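Local coordinates for conserved hypothetical secreted protein (Helicobacter pylori, PDB 4RNZ) that is a zinc-binding cell-shape determinant of the M23B metallopeptidase family that probably cleaves peptide bonds in peptidoglycan, at residues D111-N116 with G152-K157. Sequence-based numbering, arbitrary orientation.
Sequences DPLLAN and GQPTIK
Leu114 and Pro154, their CA atoms 6.3 Å apart, mark where the first turn of helix 112-121 lies beside strand 153-163; the two short axes pass 7.9 Å apart and run in broadly the same direction, 38° off parallel. No direct hydrogen bond joins the segments; they meet through apolar side chains and one bridging water. The Pro154 ring rests against the helix start: its CD lies 3.8 Å from Leu113 CB, while its CG sits 4.1 Å from Leu114 CB and 3.8 Å from Asp111 OD2. Asp111 is the N-cap. With CG anti to its own backbone N (chi1 -176°), the carboxylate folds back over the first turn, where OD1 takes Leu113 N at 2.9 Å from well above the carboxylate plane and OD2 takes Leu114 N only weakly. OD2 also forms a salt bridge with Arg143 of strand 136-146, the antiparallel neighbour of 153-163, tying the cap to the sheet this helix packs against in the Csd3 second domain. Deeper in, Leu114 CD1 reaches Ile156 CG1 at 4.0 Å, and the leucine also touches Tyr141. Toward the more open side, the Leu113 side chain crosses that of Gln153 at about a right angle, CD2 lying 4.1 Å from Gln153 CD. The water donates to Leu113 O and Gln153 OE1, an oxygen that Gln117 NE2 of the same helix also holds.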
# COMPACT_ATOMS: atom_id res chain seq x y z
N ASP A 111 -15.12 -7.22 -5.13
CA ASP A 111 -13.96 -6.41 -4.76
C ASP A 111 -12.82 -6.39 -5.79
O ASP A 111 -11.95 -7.25 -5.78
CB ASP A 111 -13.41 -6.84 -3.44
CG ASP A 111 -12.26 -5.95 -2.98
OD1 ASP A 111 -12.12 -4.82 -3.50
OD2 ASP A 111 -11.52 -6.37 -2.13
N PRO A 112 -12.80 -5.36 -6.62
CA PRO A 112 -11.73 -5.14 -7.58
C PRO A 112 -10.35 -5.00 -6.95
O PRO A 112 -9.36 -5.38 -7.56
CB PRO A 112 -12.16 -3.85 -8.29
CG PRO A 112 -13.65 -3.83 -8.15
CD PRO A 112 -13.90 -4.39 -6.79
N LEU A 113 -10.27 -4.51 -5.72
CA LEU A 113 -8.98 -4.32 -5.06
C LEU A 113 -8.31 -5.67 -4.83
O LEU A 113 -7.13 -5.83 -5.13
CB LEU A 113 -9.15 -3.57 -3.74
CG LEU A 113 -9.76 -2.17 -3.91
CD1 LEU A 113 -10.09 -1.59 -2.54
CD2 LEU A 113 -8.85 -1.23 -4.66
N LEU A 114 -9.07 -6.63 -4.28
CA LEU A 114 -8.57 -7.98 -4.03
C LEU A 114 -8.20 -8.66 -5.34
O LEU A 114 -7.16 -9.34 -5.42
CB LEU A 114 -9.62 -8.82 -3.28
CG LEU A 114 -9.23 -10.24 -2.91
CD1 LEU A 114 -8.12 -10.27 -1.88
CD2 LEU A 114 -10.43 -11.00 -2.37
N ALA A 115 -9.05 -8.50 -6.35
CA ALA A 115 -8.84 -9.12 -7.65
C ALA A 115 -7.54 -8.60 -8.26
O ALA A 115 -6.71 -9.38 -8.73
CB ALA A 115 -10.02 -8.85 -8.56
N ASN A 116 -7.33 -7.29 -8.22
CA ASN A 116 -6.09 -6.68 -8.73
C ASN A 116 -4.84 -7.14 -7.99
O ASN A 116 -3.79 -7.34 -8.60
CB ASN A 116 -6.11 -5.15 -8.62
CG ASN A 116 -7.11 -4.49 -9.52
OD1 ASN A 116 -7.59 -5.07 -10.51
ND2 ASN A 116 -7.40 -3.23 -9.22
N GLY A 152 -9.10 1.42 3.09
CA GLY A 152 -7.79 1.05 2.57
C GLY A 152 -7.95 -0.14 1.64
O GLY A 152 -8.96 -0.27 0.97
N GLN A 153 -6.99 -1.04 1.64
CA GLN A 153 -7.04 -2.17 0.74
C GLN A 153 -6.96 -3.42 1.58
O GLN A 153 -6.51 -3.38 2.71
CB GLN A 153 -5.87 -2.13 -0.27
CG GLN A 153 -6.03 -1.08 -1.39
CD GLN A 153 -5.24 -1.42 -2.66
OE1 GLN A 153 -5.06 -2.57 -3.03
NE2 GLN A 153 -4.78 -0.39 -3.35
N PRO A 154 -7.35 -4.55 1.00
CA PRO A 154 -7.17 -5.80 1.71
C PRO A 154 -5.71 -6.22 1.74
O PRO A 154 -4.85 -5.64 1.04
CB PRO A 154 -8.03 -6.79 0.91
CG PRO A 154 -8.06 -6.23 -0.46
CD PRO A 154 -8.08 -4.73 -0.28
N THR A 155 -5.43 -7.24 2.54
CA THR A 155 -4.13 -7.82 2.61
C THR A 155 -4.28 -9.33 2.38
O THR A 155 -5.04 -10.01 3.12
CB THR A 155 -3.49 -7.53 3.99
OG1 THR A 155 -3.37 -6.12 4.15
CG2 THR A 155 -2.12 -8.13 4.09
N ILE A 156 -3.58 -9.85 1.37
CA ILE A 156 -3.55 -11.29 1.13
C ILE A 156 -2.56 -11.96 2.05
O ILE A 156 -1.38 -11.64 2.03
CB ILE A 156 -3.16 -11.60 -0.33
CG1 ILE A 156 -4.29 -11.14 -1.26
CG2 ILE A 156 -2.85 -13.09 -0.50
CD1 ILE A 156 -3.91 -11.16 -2.73
N LYS A 157 -3.05 -12.88 2.88
CA LYS A 157 -2.18 -13.63 3.78
C LYS A 157 -1.64 -14.90 3.11
O LYS A 157 -0.50 -15.28 3.32
CB LYS A 157 -2.92 -14.03 5.06
CG LYS A 157 -3.59 -12.88 5.81
CD LYS A 157 -2.68 -11.66 6.00
CE LYS A 157 -1.41 -11.98 6.76
NZ LYS A 157 -1.67 -12.54 8.12
O HOH W 1 -5.48 -3.60 -5.46